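Local coordinates for Non-structural polyprotein (Sindbis virus, PDB 4GUA), which links the nsP2 protease region to the macro and zinc-binding domains of nsP3 in a viral precursor that is processed by proteolysis, at residues A[319-323]-A[539-543]; A[519-523]-A[602-607]; A[526-530]-A[544-549]; A[555-559]-A[572-576]. All blocks are in the same frame, centred on the assembly; numbering follows the deposited sequence.

Contact 1: A[319-323]-A[539-543]; sequences QFTPH and KLYSY
Leu540 and Tyr541 lean on Gln319, Thr321, Pro322 and His323 where two loops pack together: the one leading into helix 323-333, after the methyltransferase-like sheet, and one in the nsP3 zinc-binding domain. No hydrogen bond joins the two segments; they meet by packing, mostly of side chains. One branch of Leu540 does most of its touching, with CD1 resting 3.8 Å from Gln319 CB and also meeting the carbonyl oxygen of Phe320. The same methyl packs 3.9 Å from Thr321 CG2. Tyr541 stands roughly perpendicular to Thr321 and puts its phenol end between two neighbours, OH lying 3.4 Å from Thr321 CG2 and 3.4 Å from His323 CE1. Further back along the ring, Tyr541 CE2 lies 4.1 Å from Pro322 CD, the two side chains pointing opposite ways. One step outward, Leu540 CB lies over a face of the neighbouring Tyr541 ring, toward its rim. In 319-323, Pro322 takes the N-cap position of helix 323-333, and Phe320 turns to helix 275-286 and packs on Thr282, Ala285 and Arg286. Lys539 reaches Asp279 of that same helix in a salt bridge, a second tie between the same regions. Thr321 holds its hydroxyl between its own backbone N and carbonyl carbon (chi1 64°), which turns CG2 to Leu540 and Tyr541 and OG1 to the imidazole. That ring is gripped at both nitrogens: NE2 bonds to the carbonyl oxygen of His657, and His323 ND1 lies 2.8 Å from Thr321 OG1 in a hydrogen bond.

Contact 2: A[519-523]-A[602-607]; sequences VWIHP and TLPCLC. With ZN (zinc ion), chain V.
His522 points its ring at the Cys605-Leu606-Cys607 loop, the CXC half of the four-cysteine zinc site of the nsP3 zinc-binding domain. His522 NE2 is shared between two carbonyl oxygens, 2.9 Å to Cys607 O and 3.0 Å to Leu606 O, and both bonds are weak and bent. The carbonyl oxygen of Cys605 comes up at the edge of the same ring, near CD2. At the other end, Thr602 OG1 gives a hydrogen bond of 2.6 Å to Trp520 O, approaching nearly in line with the carbonyl bond. Apolar contacts fill the stretch between. Leu603 has CG opposite its backbone N (chi1 -158°), which carries it toward Trp520 and His522, and the branching at CG then sends the two methyls apart: CD2 sits over the five-membered ring of Trp520 in a CH-pi contact, 3.9 Å from the centroid and 16° off the ring normal, while CD1 packs 3.6 Å from His522 CA. Val519 CG1 meets Thr602 CG2 beyond the hydroxyl. Cys630 and Cys648 supply two of the zinc ligands, and on this side zinc is bound by Cys605 SG at 2.4 Å and Cys607 SG at 2.5 Å.

Contact 3: A[526-530]-A[544-549]; sequences CLKGR and FEGTKF. With SO4 (sulfate ion), chain I; SO4 (sulfate ion), chain D; SO4 (sulfate ion), chain R.
Leu527 pushes its CD1 methyl against two phenylalanines, Phe544 and Phe549, where a pair of type II beta turns, Leu527 to Arg530 and Phe544 to Thr547, come together in the zinc-binding domain. These three buried side chains are the tight part. Leu527 CD1 lies 3.6 Å from Phe544 CE1 and also meets the edge of the Phe549 ring, at CE2. Helix 613-621 covers the aromatic pair, with His617 edge-to-face to Phe549. At the exposed border Cys526 SG approaches the Phe549 edge almost in the ring plane, 3.7 Å from Phe549 CZ, a sulfur-aromatic contact. The solvent side is looser and polar. Arg530, extended from CG to NE, reaches across with its guanidinium, Thr547 CG2 lying over one face. The bond from Arg530 NH2 to Gly546 O, 3.4 Å, is weak, and two sulfate ions, probably from the crystallisation liquor, take weak bonds from the arginine's NH1 and NH2. Lys548 N gives a hydrogen bond of 2.9 Å to O1 of the sulfate that Arg530 NH1 reaches. Thr547 fixes the second turn: OG1 accepts from Phe549 N, a capping bond before helix 550-562, and Thr547 OG1 donates to an in-plane lone pair of Phe544 O at 2.9 Å.

Contact 4: A[555-559]-A[572-576]; sequences DMAEI and QLCAY
Tyr576 stretches across from helix 566-577 to Ile559 and Asp555 on helix 550-562, the two helices forming an alpha-helical hairpin. Their local axes run closer to antiparallel than to perpendicular, at 146°, and come within 10.4 Å. Tyr576 CB packs 3.9 Å from Ile559 CD1, and the same methyl touches CG, where the ring begins. The ring starts opposite the backbone N (chi1 169°), which carries it over to the partner helix. Near its far end, CE1 and CZ lie by the side chain of Asp555, with Tyr576 CZ 3.6 Å from Asp555 CB. At the tip, Tyr576 OH donates to Asp555 OD2 at 2.6 Å, and OD2 accepts with its anti lone pair, the one away from the other carboxylate oxygen. The carboxylate stands nearly upright to the ring, the planes 82° apart. Further along the interface, away from this bond, Met556 CG meets Leu573 CD1 at 3.8 Å, and Ile559 CG2 rests on Gln572 CB at 3.7 Å. Helix 613-621 packs against the hairpin as a third helix, its Val616 touching Met556, Leu573 and Tyr576, while Arg620 makes a cation-pi contact with the tyrosine ring.

From the N terminus, contact 1 opens first, at 319-323, and closes at 539-543, bridging the long excursion that includes the macro domain. Before it closes, contacts 2 and 3 have opened at 519-523 and 526-530, so both cross it. Contact 3 closes next, at 544-549, nested inside the larger loop of contact 2. Contact 4 follows in series, joining helices 550-562 and 566-577, and is nested in contact 2 as well, which closes only at 602-607. Contact 1 ties the nsP2 side to the zinc-binding domain, within which the other three lie. Thr602 touches both neighbours, its backbone N probably hydrogen-bonded to Leu540 O of contact 1 and its side chain packing on Phe544 of contact 3.

Contact 1: A[319-323]-A[539-543]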
loop_
_atom_site.group_PDB
_atom_site.type_symbol
_atom_site.label_atom_id
_atom_site.label_comp_id
_atom_site.label_asym_id
_atom_site.label_seq_id
_atom_site.Cartn_x
_atom_site.Cartn_y
_atom_site.Cartn_z
ATOM N N GLN A 319 9.165 -0.821 6.787
ATOM C CA GLN A 319 8.861 -0.993 5.377
ATOM C C GLN A 319 7.486 -1.614 5.235
ATOM O O GLN A 319 7.315 -2.815 5.442
ATOM C CB GLN A 319 9.922 -1.873 4.721
ATOM C CG GLN A 319 11.308 -1.259 4.780
ATOM C CD GLN A 319 12.397 -2.156 4.219
ATOM O OE1 GLN A 319 12.309 -3.385 4.274
ATOM N NE2 GLN A 319 13.444 -1.538 3.684
ATOM N N PHE A 320 6.519 -0.794 4.827
ATOM C CA PHE A 320 5.129 -1.224 4.724
ATOM C C PHE A 320 4.747 -1.480 3.273
ATOM O O PHE A 320 5.081 -0.694 2.391
ATOM C CB PHE A 320 4.195 -0.170 5.324
ATOM C CG PHE A 320 2.737 -0.446 5.083
ATOM C CD1 PHE A 320 2.004 -1.219 5.980
ATOM C CD2 PHE A 320 2.096 0.060 3.959
ATOM C CE1 PHE A 320 0.660 -1.484 5.760
ATOM C CE2 PHE A 320 0.751 -0.201 3.732
ATOM C CZ PHE A 320 0.032 -0.976 4.635
ATOM N N THR A 321 4.048 -2.584 3.031
ATOM C CA THR A 321 3.522 -2.876 1.705
ATOM C C THR A 321 2.057 -3.274 1.834
ATOM O O THR A 321 1.685 -3.941 2.796
ATOM C CB THR A 321 4.338 -3.985 1.013
ATOM O OG1 THR A 321 4.213 -5.216 1.741
ATOM C CG2 THR A 321 5.809 -3.591 0.944
ATOM N N PRO A 322 1.211 -2.835 0.885
ATOM C CA PRO A 322 -0.223 -3.060 1.078
ATOM C C PRO A 322 -0.749 -4.404 0.580
ATOM O O PRO A 322 -1.884 -4.457 0.112
ATOM C CB PRO A 322 -0.839 -1.952 0.226
ATOM C CG PRO A 322 0.114 -1.845 -0.931
ATOM C CD PRO A 322 1.487 -2.072 -0.345
ATOM N N HIS A 323 0.002 -5.482 0.747
ATOM C CA HIS A 323 -0.437 -6.771 0.235
ATOM C C HIS A 323 -1.595 -7.234 1.092
ATOM O O HIS A 323 -2.691 -7.527 0.604
ATOM C CB HIS A 323 0.704 -7.774 0.268
ATOM C CG HIS A 323 1.850 -7.406 -0.621
ATOM N ND1 HIS A 323 2.802 -6.474 -0.265
ATOM C CD2 HIS A 323 2.204 -7.856 -1.848
ATOM C CE1 HIS A 323 3.687 -6.359 -1.239
ATOM N NE2 HIS A 323 3.348 -7.187 -2.209
ATOM N N LYS A 539 7.826 5.600 0.948
ATOM C CA LYS A 539 7.107 4.537 0.255
ATOM C C LYS A 539 8.024 3.748 -0.691
ATOM O O LYS A 539 9.054 4.248 -1.137
ATOM C CB LYS A 539 5.919 5.105 -0.521
ATOM C CG LYS A 539 6.314 5.881 -1.770
ATOM C CD LYS A 539 5.097 6.381 -2.523
ATOM C CE LYS A 539 4.735 7.795 -2.116
ATOM N NZ LYS A 539 3.784 8.385 -3.082
ATOM N N LEU A 540 7.643 2.502 -0.965
ATOM C CA LEU A 540 8.497 1.556 -1.672
ATOM C C LEU A 540 8.208 1.381 -3.172
ATOM O O LEU A 540 8.859 0.567 -3.844
ATOM C CB LEU A 540 8.430 0.208 -0.957
ATOM C CG LEU A 540 9.041 0.262 0.448
ATOM C CD1 LEU A 540 8.707 -0.976 1.246
ATOM C CD2 LEU A 540 10.553 0.467 0.384
ATOM N N TYR A 541 7.245 2.139 -3.687
ATOM C CA TYR A 541 6.866 2.061 -5.097
ATOM C C TYR A 541 6.671 3.458 -5.671
ATOM O O TYR A 541 6.081 4.324 -5.033
ATOM C CB TYR A 541 5.562 1.265 -5.266
ATOM C CG TYR A 541 5.515 -0.045 -4.509
ATOM C CD1 TYR A 541 6.031 -1.206 -5.067
ATOM C CD2 TYR A 541 4.936 -0.125 -3.250
ATOM C CE1 TYR A 541 5.985 -2.407 -4.386
ATOM C CE2 TYR A 541 4.884 -1.326 -2.559
ATOM C CZ TYR A 541 5.409 -2.463 -3.130
ATOM O OH TYR A 541 5.364 -3.661 -2.453
ATOM N N SER A 542 7.165 3.689 -6.875
ATOM C CA SER A 542 6.946 4.973 -7.524
ATOM C C SER A 542 7.059 4.871 -9.043
ATOM O O SER A 542 7.755 3.999 -9.565
ATOM C CB SER A 542 7.952 5.998 -7.001
ATOM O OG SER A 542 7.606 7.297 -7.435
ATOM N N TYR A 543 6.367 5.760 -9.750
ATOM C CA TYR A 543 6.583 5.909 -11.187
ATOM C C TYR A 543 7.631 6.984 -11.507
ATOM O O TYR A 543 8.030 7.138 -12.661
ATOM C CB TYR A 543 5.279 6.252 -11.899
ATOM C CG TYR A 543 4.341 5.082 -12.080
ATOM C CD1 TYR A 543 4.540 4.170 -13.106
ATOM C CD2 TYR A 543 3.235 4.910 -11.256
ATOM C CE1 TYR A 543 3.690 3.118 -13.289
ATOM C CE2 TYR A 543 2.378 3.859 -11.435
ATOM C CZ TYR A 543 2.607 2.964 -12.457
ATOM O OH TYR A 543 1.758 1.900 -12.656
#

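Contact 2: A[519-523]-A[602-607]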
loop_
_atom_site.group_PDB
_atom_site.type_symbol
_atom_site.label_atom_id
_atom_site.label_comp_id
_atom_site.label_asym_id
_atom_site.label_seq_id
_atom_site.Cartn_x
_atom_site.Cartn_y
_atom_site.Cartn_z
ATOM N N VAL A 519 9.281 9.339 -1.172
ATOM C CA VAL A 519 9.640 8.074 -1.794
ATOM C C VAL A 519 10.977 7.567 -1.266
ATOM O O VAL A 519 11.938 8.317 -1.167
ATOM C CB VAL A 519 9.759 8.218 -3.310
ATOM C CG1 VAL A 519 10.306 6.931 -3.911
ATOM C CG2 VAL A 519 8.411 8.569 -3.908
ATOM N N TRP A 520 11.027 6.290 -0.916
ATOM C CA TRP A 520 12.251 5.694 -0.421
ATOM C C TRP A 520 13.098 5.235 -1.601
ATOM O O TRP A 520 12.654 4.423 -2.404
ATOM C CB TRP A 520 11.903 4.523 0.495
ATOM C CG TRP A 520 13.048 3.978 1.289
ATOM C CD1 TRP A 520 14.375 4.050 0.984
ATOM C CD2 TRP A 520 12.960 3.258 2.526
ATOM N NE1 TRP A 520 15.117 3.421 1.953
ATOM C CE2 TRP A 520 14.273 2.928 2.911
ATOM C CE3 TRP A 520 11.899 2.864 3.344
ATOM C CZ2 TRP A 520 14.552 2.222 4.077
ATOM C CZ3 TRP A 520 12.179 2.162 4.502
ATOM C CH2 TRP A 520 13.492 1.850 4.858
ATOM N N ILE A 521 14.328 5.734 -1.690
ATOM C CA ILE A 521 15.191 5.451 -2.835
ATOM C C ILE A 521 16.462 4.705 -2.447
ATOM O O ILE A 521 16.892 4.723 -1.289
ATOM C CB ILE A 521 15.612 6.745 -3.573
ATOM C CG1 ILE A 521 16.163 7.776 -2.579
ATOM C CG2 ILE A 521 14.444 7.315 -4.362
ATOM C CD1 ILE A 521 16.861 8.969 -3.232
ATOM N N HIS A 522 17.048 4.034 -3.433
ATOM C CA HIS A 522 18.328 3.358 -3.257
ATOM C C HIS A 522 19.415 4.370 -2.848
ATOM O O HIS A 522 19.428 5.500 -3.341
ATOM C CB HIS A 522 18.704 2.660 -4.568
ATOM C CG HIS A 522 19.870 1.732 -4.448
ATOM N ND1 HIS A 522 21.148 2.096 -4.807
ATOM C CD2 HIS A 522 19.953 0.459 -3.995
ATOM C CE1 HIS A 522 21.968 1.084 -4.590
ATOM N NE2 HIS A 522 21.269 0.079 -4.095
ATOM N N PRO A 523 20.333 3.971 -1.953
ATOM C CA PRO A 523 21.363 4.889 -1.438
ATOM C C PRO A 523 22.273 5.507 -2.517
ATOM O O PRO A 523 22.739 6.638 -2.371
ATOM C CB PRO A 523 22.185 3.999 -0.499
ATOM C CG PRO A 523 21.255 2.896 -0.111
ATOM C CD PRO A 523 20.402 2.646 -1.313
ATOM N N THR A 602 10.796 0.717 -5.764
ATOM C CA THR A 602 11.962 1.592 -5.751
ATOM C C THR A 602 13.168 0.995 -5.040
ATOM O O THR A 602 14.271 1.519 -5.148
ATOM C CB THR A 602 11.638 2.899 -5.005
ATOM O OG1 THR A 602 11.293 2.591 -3.650
ATOM C CG2 THR A 602 10.474 3.624 -5.651
ATOM N N LEU A 603 12.969 -0.091 -4.305
ATOM C CA LEU A 603 14.038 -0.630 -3.480
ATOM C C LEU A 603 14.026 -2.160 -3.459
ATOM O O LEU A 603 13.819 -2.769 -2.413
ATOM C CB LEU A 603 13.881 -0.087 -2.063
ATOM C CG LEU A 603 15.125 -0.094 -1.188
ATOM C CD1 LEU A 603 16.107 0.968 -1.677
ATOM C CD2 LEU A 603 14.746 0.125 0.270
ATOM N N PRO A 604 14.263 -2.785 -4.619
ATOM C CA PRO A 604 14.263 -4.249 -4.735
ATOM C C PRO A 604 15.422 -4.893 -3.977
ATOM O O PRO A 604 15.306 -6.023 -3.487
ATOM C CB PRO A 604 14.392 -4.480 -6.240
ATOM C CG PRO A 604 15.021 -3.232 -6.765
ATOM C CD PRO A 604 14.495 -2.128 -5.915
ATOM N N CYS A 605 16.540 -4.181 -3.900
ATOM C CA CYS A 605 17.641 -4.590 -3.037
ATOM C C CYS A 605 18.548 -3.406 -2.768
ATOM O O CYS A 605 18.345 -2.330 -3.327
ATOM C CB CYS A 605 18.431 -5.746 -3.654
ATOM S SG CYS A 605 19.288 -5.349 -5.184
ATOM N N LEU A 606 19.535 -3.607 -1.901
ATOM C CA LEU A 606 20.472 -2.546 -1.548
ATOM C C LEU A 606 21.810 -2.618 -2.278
ATOM O O LEU A 606 22.657 -1.743 -2.101
ATOM C CB LEU A 606 20.703 -2.545 -0.040
ATOM C CG LEU A 606 19.417 -2.326 0.749
ATOM C CD1 LEU A 606 19.704 -2.291 2.238
ATOM C CD2 LEU A 606 18.729 -1.042 0.293
ATOM N N CYS A 607 21.992 -3.630 -3.121
ATOM C CA CYS A 607 23.272 -3.824 -3.785
ATOM C C CYS A 607 23.356 -2.934 -5.022
ATOM O O CYS A 607 22.387 -2.257 -5.370
ATOM C CB CYS A 607 23.481 -5.299 -4.157
ATOM S SG CYS A 607 22.931 -5.768 -5.823
HETATM ZN ZN ZN V . 20.835 -7.129 -5.484
#

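Contact 3: A[526-530]-A[544-549]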
loop_
_atom_site.group_PDB
_atom_site.type_symbol
_atom_site.label_atom_id
_atom_site.label_comp_id
_atom_site.label_asym_id
_atom_site.label_seq_id
_atom_site.Cartn_x
_atom_site.Cartn_y
_atom_site.Cartn_z
ATOM N N CYS A 526 20.867 9.057 -7.668
ATOM C CA CYS A 526 21.247 10.441 -7.922
ATOM C C CYS A 526 20.145 11.398 -7.471
ATOM O O CYS A 526 20.279 12.615 -7.593
ATOM C CB CYS A 526 21.523 10.646 -9.408
ATOM S SG CYS A 526 20.032 10.682 -10.433
ATOM N N LEU A 527 19.052 10.846 -6.958
ATOM C CA LEU A 527 17.956 11.667 -6.468
ATOM C C LEU A 527 18.200 12.024 -5.010
ATOM O O LEU A 527 17.464 12.818 -4.420
ATOM C CB LEU A 527 16.618 10.938 -6.620
ATOM C CG LEU A 527 16.102 10.782 -8.053
ATOM C CD1 LEU A 527 14.974 9.774 -8.112
ATOM C CD2 LEU A 527 15.634 12.122 -8.589
ATOM N N LYS A 528 19.248 11.441 -4.437
ATOM C CA LYS A 528 19.610 11.728 -3.056
ATOM C C LYS A 528 19.802 13.233 -2.855
ATOM O O LYS A 528 20.493 13.902 -3.631
ATOM C CB LYS A 528 20.878 10.969 -2.657
ATOM C CG LYS A 528 21.237 11.143 -1.194
ATOM C CD LYS A 528 22.413 10.284 -0.788
ATOM C CE LYS A 528 22.722 10.452 0.693
ATOM N NZ LYS A 528 23.939 9.702 1.100
ATOM N N GLY A 529 19.177 13.756 -1.805
ATOM C CA GLY A 529 19.233 15.172 -1.507
ATOM C C GLY A 529 18.042 15.943 -2.050
ATOM O O GLY A 529 17.747 17.042 -1.581
ATOM N N ARG A 530 17.338 15.371 -3.023
ATOM C CA ARG A 530 16.214 16.065 -3.639
ATOM C C ARG A 530 14.987 15.995 -2.740
ATOM O O ARG A 530 14.741 14.981 -2.092
ATOM C CB ARG A 530 15.910 15.461 -5.012
ATOM C CG ARG A 530 14.751 16.118 -5.750
ATOM C CD ARG A 530 14.819 15.804 -7.236
ATOM N NE ARG A 530 13.579 16.126 -7.938
ATOM C CZ ARG A 530 13.392 15.959 -9.246
ATOM N NH1 ARG A 530 14.361 15.462 -10.009
ATOM N NH2 ARG A 530 12.229 16.278 -9.795
ATOM N N PHE A 544 8.051 7.742 -10.494
ATOM C CA PHE A 544 9.062 8.774 -10.680
ATOM C C PHE A 544 8.647 9.810 -11.709
ATOM O O PHE A 544 9.493 10.383 -12.396
ATOM C CB PHE A 544 10.404 8.152 -11.075
ATOM C CG PHE A 544 11.025 7.359 -9.980
ATOM C CD1 PHE A 544 11.807 7.983 -9.024
ATOM C CD2 PHE A 544 10.791 5.998 -9.873
ATOM C CE1 PHE A 544 12.364 7.262 -7.988
ATOM C CE2 PHE A 544 11.347 5.268 -8.841
ATOM C CZ PHE A 544 12.133 5.900 -7.895
ATOM N N GLU A 545 7.345 10.043 -11.828
ATOM C CA GLU A 545 6.869 11.097 -12.709
ATOM C C GLU A 545 7.457 12.431 -12.250
ATOM O O GLU A 545 7.581 12.681 -11.054
ATOM C CB GLU A 545 5.340 11.146 -12.730
ATOM C CG GLU A 545 4.687 11.648 -11.455
ATOM C CD GLU A 545 4.256 10.529 -10.508
ATOM O OE1 GLU A 545 4.863 9.441 -10.533
ATOM O OE2 GLU A 545 3.299 10.750 -9.731
ATOM N N GLY A 546 7.829 13.279 -13.204
ATOM C CA GLY A 546 8.480 14.538 -12.890
ATOM C C GLY A 546 9.994 14.418 -12.897
ATOM O O GLY A 546 10.709 15.401 -12.696
ATOM N N THR A 547 10.489 13.210 -13.132
ATOM C CA THR A 547 11.915 13.008 -13.307
ATOM C C THR A 547 12.141 12.353 -14.660
ATOM O O THR A 547 11.185 12.023 -15.359
ATOM C CB THR A 547 12.501 12.094 -12.214
ATOM O OG1 THR A 547 12.319 10.716 -12.574
ATOM C CG2 THR A 547 11.847 12.376 -10.876
ATOM N N LYS A 548 13.405 12.136 -15.010
ATOM C CA LYS A 548 13.741 11.569 -16.309
ATOM C C LYS A 548 13.620 10.059 -16.284
ATOM O O LYS A 548 13.722 9.405 -17.321
ATOM C CB LYS A 548 15.153 11.970 -16.732
ATOM C CG LYS A 548 16.255 11.521 -15.784
ATOM C CD LYS A 548 17.630 11.880 -16.335
ATOM C CE LYS A 548 18.710 11.799 -15.268
ATOM N NZ LYS A 548 20.071 11.757 -15.870
ATOM N N PHE A 549 13.384 9.506 -15.101
ATOM C CA PHE A 549 13.240 8.065 -14.958
ATOM C C PHE A 549 11.802 7.607 -15.177
ATOM O O PHE A 549 11.508 6.415 -15.121
ATOM C CB PHE A 549 13.719 7.634 -13.577
ATOM C CG PHE A 549 15.092 8.120 -13.246
ATOM C CD1 PHE A 549 16.125 7.976 -14.154
ATOM C CD2 PHE A 549 15.349 8.731 -12.036
ATOM C CE1 PHE A 549 17.389 8.424 -13.858
ATOM C CE2 PHE A 549 16.611 9.181 -11.732
ATOM C CZ PHE A 549 17.635 9.028 -12.647
HETATM S S SO4 I . 15.789 15.228 -13.578
HETATM O O1 SO4 I . 15.165 13.909 -13.502
HETATM O O2 SO4 I . 15.412 15.879 -14.832
HETATM O O3 SO4 I . 15.319 16.039 -12.459
HETATM O O4 SO4 I . 17.246 15.089 -13.513
HETATM S S SO4 D . 8.659 16.946 -8.912
HETATM O O1 SO4 D . 9.457 15.853 -9.465
HETATM O O2 SO4 D . 9.344 18.217 -9.126
HETATM O O3 SO4 D . 7.348 17.010 -9.565
HETATM O O4 SO4 D . 8.519 16.695 -7.480
HETATM S S SO4 R . 19.969 11.082 -19.723
HETATM O O1 SO4 R . 20.255 10.125 -20.792
HETATM O O2 SO4 R . 20.607 12.360 -20.024
HETATM O O3 SO4 R . 18.525 11.291 -19.624
HETATM O O4 SO4 R . 20.497 10.567 -18.460
#

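Contact 4: A[555-559]-A[572-576]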
loop_
_atom_site.group_PDB
_atom_site.type_symbol
_atom_site.label_atom_id
_atom_site.label_comp_id
_atom_site.label_asym_id
_atom_site.label_seq_id
_atom_site.Cartn_x
_atom_site.Cartn_y
_atom_site.Cartn_z
ATOM N N ASP A 555 7.548 1.739 -18.491
ATOM C CA ASP A 555 7.816 0.589 -19.338
ATOM C C ASP A 555 8.001 -0.682 -18.511
ATOM O O ASP A 555 7.440 -1.722 -18.853
ATOM C CB ASP A 555 9.027 0.858 -20.234
ATOM C CG ASP A 555 8.743 1.916 -21.300
ATOM O OD1 ASP A 555 7.560 2.260 -21.509
ATOM O OD2 ASP A 555 9.701 2.393 -21.947
ATOM N N MET A 556 8.771 -0.596 -17.427
ATOM C CA MET A 556 8.921 -1.721 -16.503
ATOM C C MET A 556 7.552 -2.170 -16.006
ATOM O O MET A 556 7.258 -3.365 -15.914
ATOM C CB MET A 556 9.727 -1.314 -15.277
ATOM C CG MET A 556 11.158 -0.940 -15.523
ATOM S SD MET A 556 11.850 -0.278 -14.004
ATOM C CE MET A 556 12.004 -1.759 -13.018
ATOM N N ALA A 557 6.726 -1.191 -15.654
ATOM C CA ALA A 557 5.391 -1.462 -15.151
ATOM C C ALA A 557 4.566 -2.232 -16.183
ATOM O O ALA A 557 3.906 -3.227 -15.865
ATOM C CB ALA A 557 4.700 -0.143 -14.793
ATOM N N GLU A 558 4.630 -1.779 -17.427
ATOM C CA GLU A 558 3.837 -2.363 -18.495
ATOM C C GLU A 558 4.306 -3.772 -18.770
ATOM O O GLU A 558 3.495 -4.653 -19.028
ATOM C CB GLU A 558 3.933 -1.507 -19.758
ATOM C CG GLU A 558 3.070 -1.993 -20.904
ATOM C CD GLU A 558 2.982 -0.987 -22.031
ATOM O OE1 GLU A 558 3.718 0.024 -21.996
ATOM O OE2 GLU A 558 2.180 -1.208 -22.959
ATOM N N ILE A 559 5.614 -3.987 -18.678
ATOM C CA ILE A 559 6.188 -5.298 -18.945
ATOM C C ILE A 559 5.668 -6.268 -17.883
ATOM O O ILE A 559 5.339 -7.415 -18.183
ATOM C CB ILE A 559 7.737 -5.255 -18.946
ATOM C CG1 ILE A 559 8.245 -4.524 -20.194
ATOM C CG2 ILE A 559 8.320 -6.663 -18.917
ATOM C CD1 ILE A 559 9.754 -4.341 -20.244
ATOM N N GLN A 572 12.026 -10.335 -19.883
ATOM C CA GLN A 572 11.651 -9.346 -20.880
ATOM C C GLN A 572 12.264 -7.987 -20.554
ATOM O O GLN A 572 12.576 -7.203 -21.451
ATOM C CB GLN A 572 10.134 -9.228 -20.961
ATOM C CG GLN A 572 9.449 -10.506 -21.408
ATOM C CD GLN A 572 10.059 -11.074 -22.667
ATOM O OE1 GLN A 572 10.454 -10.333 -23.569
ATOM N NE2 GLN A 572 10.156 -12.396 -22.730
ATOM N N LEU A 573 12.430 -7.701 -19.266
ATOM C CA LEU A 573 13.042 -6.451 -18.855
ATOM C C LEU A 573 14.503 -6.455 -19.267
ATOM O O LEU A 573 15.044 -5.422 -19.654
ATOM C CB LEU A 573 12.910 -6.242 -17.346
ATOM C CG LEU A 573 13.587 -4.991 -16.772
ATOM C CD1 LEU A 573 13.022 -3.722 -17.390
ATOM C CD2 LEU A 573 13.435 -4.944 -15.257
ATOM N N CYS A 574 15.141 -7.618 -19.190
ATOM C CA CYS A 574 16.528 -7.740 -19.629
ATOM C C CYS A 574 16.598 -7.458 -21.119
ATOM O O CYS A 574 17.480 -6.745 -21.581
ATOM C CB CYS A 574 17.095 -9.125 -19.328
ATOM S SG CYS A 574 17.545 -9.400 -17.597
ATOM N N ALA A 575 15.663 -8.028 -21.870
ATOM C CA ALA A 575 15.562 -7.752 -23.297
ATOM C C ALA A 575 15.434 -6.252 -23.555
ATOM O O ALA A 575 16.070 -5.717 -24.463
ATOM C CB ALA A 575 14.371 -8.490 -23.890
ATOM N N TYR A 576 14.620 -5.585 -22.739
ATOM C CA TYR A 576 14.319 -4.161 -22.891
ATOM C C TYR A 576 15.552 -3.302 -22.625
ATOM O O TYR A 576 15.793 -2.311 -23.312
ATOM C CB TYR A 576 13.171 -3.786 -21.942
ATOM C CG TYR A 576 12.902 -2.300 -21.787
ATOM C CD1 TYR A 576 12.103 -1.612 -22.694
ATOM C CD2 TYR A 576 13.419 -1.594 -20.709
ATOM C CE1 TYR A 576 11.854 -0.256 -22.546
ATOM C CE2 TYR A 576 13.171 -0.248 -20.552
ATOM C CZ TYR A 576 12.388 0.418 -21.469
ATOM O OH TYR A 576 12.158 1.768 -21.300
#